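Outer envelope protein 64, mitochondrial (Arabidopsis thaliana, PDB 6HPG) probably serves as a chaperone receptor at the mitochondrial outer membrane, mediating Hsp90-dependent targeting of proteins for import. Local coordinates at residues 90-101 with 110-121. Numbering follows the deposited sequence.
Sequences YKEAAADFRHAL and AKVAEKRLRKHI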
loop_
_atom_site.group_PDB
_atom_site.type_symbol
_atom_site.label_atom_id
_atom_site.label_comp_id
_atom_site.label_asym_id
_atom_site.label_seq_id
_atom_site.Cartn_x
_atom_site.Cartn_y
_atom_site.Cartn_z
ATOM N N TYR A 90 11.443 13.351 1.419
ATOM C CA TYR A 90 10.293 14.187 1.098
ATOM C C TYR A 90 10.100 14.413 -0.408
ATOM O O TYR A 90 8.972 14.525 -0.855
ATOM C CB TYR A 90 10.358 15.549 1.784
ATOM C CG TYR A 90 10.461 15.529 3.298
ATOM C CD1 TYR A 90 9.499 14.899 4.068
ATOM C CD2 TYR A 90 11.532 16.163 3.961
ATOM C CE1 TYR A 90 9.597 14.878 5.446
ATOM C CE2 TYR A 90 11.621 16.155 5.333
ATOM C CZ TYR A 90 10.649 15.510 6.067
ATOM O OH TYR A 90 10.724 15.471 7.422
ATOM N N LYS A 91 11.191 14.481 -1.163
ATOM C CA LYS A 91 11.142 14.728 -2.616
ATOM C C LYS A 91 10.483 13.528 -3.277
ATOM O O LYS A 91 9.543 13.680 -4.057
ATOM C CB LYS A 91 12.567 15.001 -3.201
ATOM C CG LYS A 91 12.902 14.449 -4.606
ATOM C CD LYS A 91 12.789 15.486 -5.727
ATOM C CE LYS A 91 12.565 14.869 -7.111
ATOM N NZ LYS A 91 11.133 14.580 -7.439
ATOM N N GLU A 92 10.974 12.340 -2.931
ATOM C CA GLU A 92 10.400 11.083 -3.426
ATOM C C GLU A 92 8.936 10.838 -2.989
ATOM O O GLU A 92 8.124 10.330 -3.761
ATOM C CB GLU A 92 11.295 9.924 -3.005
ATOM C CG GLU A 92 12.635 9.933 -3.704
ATOM C CD GLU A 92 13.649 9.075 -2.983
ATOM O OE1 GLU A 92 13.470 7.844 -2.984
ATOM O OE2 GLU A 92 14.613 9.638 -2.416
ATOM N N ALA A 93 8.606 11.223 -1.759
ATOM C CA ALA A 93 7.215 11.157 -1.305
ATOM C C ALA A 93 6.343 12.025 -2.217
ATOM O O ALA A 93 5.342 11.541 -2.739
ATOM C CB ALA A 93 7.056 11.595 0.152
ATOM N N ALA A 94 6.737 13.283 -2.417
ATOM C CA ALA A 94 5.917 14.207 -3.210
ATOM C C ALA A 94 5.681 13.654 -4.600
ATOM O O ALA A 94 4.599 13.748 -5.119
ATOM C CB ALA A 94 6.537 15.596 -3.283
ATOM N N ALA A 95 6.690 13.062 -5.208
ATOM C CA ALA A 95 6.488 12.469 -6.507
ATOM C C ALA A 95 5.337 11.447 -6.490
ATOM O O ALA A 95 4.474 11.427 -7.409
ATOM C CB ALA A 95 7.769 11.845 -6.986
ATOM N N ASP A 96 5.320 10.606 -5.447
ATOM C CA ASP A 96 4.312 9.578 -5.337
ATOM C C ASP A 96 2.960 10.195 -4.989
ATOM O O ASP A 96 1.948 9.814 -5.583
ATOM C CB ASP A 96 4.655 8.553 -4.266
ATOM C CG ASP A 96 5.747 7.614 -4.651
ATOM O OD1 ASP A 96 6.049 7.381 -5.849
ATOM O OD2 ASP A 96 6.286 7.051 -3.675
ATOM N N PHE A 97 2.928 11.159 -4.064
ATOM C CA PHE A 97 1.651 11.765 -3.742
ATOM C C PHE A 97 1.133 12.540 -5.002
ATOM O O PHE A 97 -0.068 12.632 -5.222
ATOM C CB PHE A 97 1.712 12.639 -2.466
ATOM C CG PHE A 97 1.738 11.845 -1.154
ATOM C CD1 PHE A 97 0.661 11.042 -0.768
ATOM C CD2 PHE A 97 2.830 11.955 -0.267
ATOM C CE1 PHE A 97 0.704 10.324 0.433
ATOM C CE2 PHE A 97 2.870 11.239 0.934
ATOM C CZ PHE A 97 1.813 10.420 1.282
ATOM N N ARG A 98 2.042 13.062 -5.835
ATOM C CA ARG A 98 1.629 13.803 -7.047
ATOM C C ARG A 98 1.072 12.869 -8.073
ATOM O O ARG A 98 0.050 13.159 -8.696
ATOM C CB ARG A 98 2.749 14.664 -7.582
ATOM C CG ARG A 98 2.840 16.009 -6.832
ATOM C CD ARG A 98 4.135 16.712 -7.137
ATOM N NE ARG A 98 4.257 17.996 -6.451
ATOM C CZ ARG A 98 5.404 18.646 -6.249
ATOM N NH1 ARG A 98 6.564 18.164 -6.681
ATOM N NH2 ARG A 98 5.393 19.828 -5.633
ATOM N N HIS A 99 1.707 11.698 -8.215
ATOM C CA HIS A 99 1.222 10.724 -9.154
ATOM C C HIS A 99 -0.128 10.088 -8.795
ATOM O O HIS A 99 -0.924 9.769 -9.700
ATOM C CB HIS A 99 2.233 9.616 -9.419
ATOM C CG HIS A 99 1.970 8.916 -10.703
ATOM N ND1 HIS A 99 2.120 9.544 -11.925
ATOM C CD2 HIS A 99 1.508 7.675 -10.970
ATOM C CE1 HIS A 99 1.807 8.702 -12.894
ATOM N NE2 HIS A 99 1.433 7.562 -12.341
ATOM N N ALA A 100 -0.381 9.894 -7.505
ATOM C CA ALA A 100 -1.674 9.415 -7.063
ATOM C C ALA A 100 -2.775 10.353 -7.518
ATOM O O ALA A 100 -3.890 9.895 -7.809
ATOM C CB ALA A 100 -1.718 9.307 -5.554
ATOM N N LEU A 101 -2.483 11.665 -7.502
ATOM C CA LEU A 101 -3.450 12.703 -7.923
ATOM C C LEU A 101 -3.632 12.764 -9.430
ATOM O O LEU A 101 -4.688 13.188 -9.919
ATOM C CB LEU A 101 -3.083 14.074 -7.356
ATOM C CG LEU A 101 -3.293 14.240 -5.853
ATOM C CD1 LEU A 101 -2.542 15.433 -5.308
ATOM C CD2 LEU A 101 -4.758 14.331 -5.434
ATOM N N ALA A 110 -3.645 12.286 -0.692
ATOM C CA ALA A 110 -2.576 12.939 -1.444
ATOM C C ALA A 110 -2.578 14.481 -1.311
ATOM O O ALA A 110 -1.524 15.067 -1.190
ATOM C CB ALA A 110 -2.645 12.518 -2.902
ATOM N N LYS A 111 -3.739 15.125 -1.345
ATOM C CA LYS A 111 -3.811 16.605 -1.197
ATOM C C LYS A 111 -3.379 17.103 0.182
ATOM O O LYS A 111 -2.648 18.075 0.268
ATOM C CB LYS A 111 -5.205 17.133 -1.535
ATOM C CG LYS A 111 -5.500 17.009 -3.013
ATOM C CD LYS A 111 -6.743 17.766 -3.473
ATOM C CE LYS A 111 -7.963 16.872 -3.596
ATOM N NZ LYS A 111 -8.957 17.490 -4.515
ATOM N N VAL A 112 -3.815 16.431 1.250
ATOM C CA VAL A 112 -3.359 16.736 2.615
ATOM C C VAL A 112 -1.850 16.563 2.665
ATOM O O VAL A 112 -1.154 17.449 3.156
ATOM C CB VAL A 112 -4.077 15.859 3.704
ATOM C CG1 VAL A 112 -3.413 15.959 5.079
ATOM C CG2 VAL A 112 -5.544 16.234 3.831
ATOM N N ALA A 113 -1.342 15.456 2.110
ATOM C CA ALA A 113 0.099 15.183 2.122
ATOM C C ALA A 113 0.932 16.227 1.372
ATOM O O ALA A 113 2.011 16.560 1.821
ATOM C CB ALA A 113 0.404 13.811 1.530
ATOM N N GLU A 114 0.452 16.680 0.213
ATOM C CA GLU A 114 1.155 17.692 -0.585
ATOM C C GLU A 114 1.364 18.978 0.215
ATOM O O GLU A 114 2.472 19.503 0.267
ATOM C CB GLU A 114 0.378 18.015 -1.864
ATOM C CG GLU A 114 0.558 17.016 -3.004
ATOM C CD GLU A 114 -0.064 17.527 -4.296
ATOM O OE1 GLU A 114 -1.077 18.283 -4.230
ATOM O OE2 GLU A 114 0.480 17.183 -5.376
ATOM N N LYS A 115 0.299 19.435 0.859
ATOM C CA LYS A 115 0.304 20.635 1.742
ATOM C C LYS A 115 1.301 20.533 2.924
ATOM O O LYS A 115 2.055 21.459 3.194
ATOM C CB LYS A 115 -1.111 20.820 2.266
ATOM C CG LYS A 115 -1.404 22.058 3.085
ATOM C CD LYS A 115 -2.908 22.273 3.053
ATOM C CE LYS A 115 -3.466 22.825 4.343
ATOM N NZ LYS A 115 -3.320 24.296 4.411
ATOM N N ARG A 116 1.306 19.396 3.602
ATOM C CA ARG A 116 2.264 19.120 4.673
ATOM C C ARG A 116 3.696 19.034 4.122
ATOM O O ARG A 116 4.648 19.583 4.706
ATOM C CB ARG A 116 1.833 17.846 5.406
ATOM C CG ARG A 116 2.676 17.416 6.577
ATOM C CD ARG A 116 2.123 16.149 7.239
ATOM N NE ARG A 116 2.163 15.018 6.306
ATOM C CZ ARG A 116 1.102 14.442 5.730
ATOM N NH1 ARG A 116 -0.148 14.829 6.008
ATOM N NH2 ARG A 116 1.294 13.463 4.853
ATOM N N LEU A 117 3.865 18.371 2.988
ATOM C CA LEU A 117 5.212 18.244 2.401
ATOM C C LEU A 117 5.791 19.566 1.853
ATOM O O LEU A 117 7.013 19.728 1.816
ATOM C CB LEU A 117 5.216 17.204 1.284
ATOM C CG LEU A 117 5.113 15.762 1.735
ATOM C CD1 LEU A 117 4.925 14.885 0.507
ATOM C CD2 LEU A 117 6.353 15.378 2.529
ATOM N N ARG A 118 4.921 20.478 1.398
ATOM C CA ARG A 118 5.331 21.812 0.876
ATOM C C ARG A 118 6.393 22.526 1.738
ATOM O O ARG A 118 7.433 22.940 1.225
ATOM C CB ARG A 118 4.109 22.726 0.711
ATOM C CG ARG A 118 3.739 23.038 -0.714
ATOM C CD ARG A 118 2.806 24.239 -0.775
ATOM N NE ARG A 118 3.291 25.247 -1.724
ATOM C CZ ARG A 118 4.315 26.085 -1.520
ATOM N NH1 ARG A 118 4.999 26.079 -0.375
ATOM N NH2 ARG A 118 4.660 26.955 -2.472
ATOM N N LYS A 119 6.128 22.609 3.043
ATOM C CA LYS A 119 7.054 23.197 4.037
ATOM C C LYS A 119 8.321 22.372 4.391
ATOM O O LYS A 119 9.059 22.755 5.303
ATOM C CB LYS A 119 6.276 23.567 5.320
ATOM C CG LYS A 119 5.425 24.829 5.155
ATOM C CD LYS A 119 4.183 24.836 6.034
ATOM C CE LYS A 119 3.042 24.051 5.404
ATOM N NZ LYS A 119 1.954 23.807 6.383
ATOM N N HIS A 120 8.550 21.241 3.708
ATOM C CA HIS A 120 9.834 20.515 3.743
ATOM C C HIS A 120 10.525 20.393 2.385
ATOM O O HIS A 120 11.661 19.909 2.339
ATOM C CB HIS A 120 9.638 19.089 4.244
ATOM C CG HIS A 120 8.971 18.983 5.575
ATOM N ND1 HIS A 120 9.627 19.249 6.755
ATOM C CD2 HIS A 120 7.727 18.572 5.917
ATOM C CE1 HIS A 120 8.803 19.037 7.766
ATOM N NE2 HIS A 120 7.646 18.622 7.284
ATOM N N ILE A 121 9.833 20.755 1.293
ATOM C CA ILE A 121 10.384 20.702 -0.073
ATOM C C ILE A 121 10.342 22.080 -0.737
ATOM O O ILE A 121 10.559 22.186 -1.949
ATOM C CB ILE A 121 9.663 19.666 -0.989
ATOM C CG1 ILE A 121 8.208 20.080 -1.316
ATOM C CG2 ILE A 121 9.728 18.272 -0.378
ATOM C CD1 ILE A 121 7.549 19.243 -2.400
ATOM O OXT ILE A 121 10.090 23.108 -0.099
#
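Leu117 of helix 108-118 fits as a knob into a hole formed by Tyr90, Ala93, Ala94 and Phe97 of helix 90-103. Leu117 CD2 lies 3.5 Å from Tyr90 CD1, while Leu117 CD1 reaches Phe97 CD2 at 3.7 Å. One turn earlier, Ala113 CB sits over the centre of the Phe97 ring, 3.3 Å from its centroid, in a close CH-pi contact. With CG anti to its own carbonyl carbon (chi1 -76°), the Phe97 ring turns a face to Ala113 CB. Nearly another turn back, Ala110 CB packs tightly on Leu101 CG at 3.5 Å.

At the other end, the rings of Tyr90 and His120 form an offset stack, with centroids 4.4 Å apart and planes at 14°. His120 itself is poorly ordered, so details of this stack are less certain. Ile121 CG2 touches Tyr90 CB at 3.5 Å, after a type I turn from Arg118 to Ile121 brings the C-terminus back. Along one flank, Glu114 OE2 lies against the aliphatic Arg98 CG, and Leu101 CD1 packs on the same carboxylate. Arg98 NE stays 4.0 Å from Glu114 OE2, beyond a salt bridge.

Phe97 and Leu117 also touch Glu85 of helix 74-86, which forms a salt bridge with Arg116. The short segments run antiparallel at 148°, with axes 9.1 Å apart. Helix 108-118 thus packs against the second helix of TPR 3, as the C-terminal capping helix of a TPR domain does.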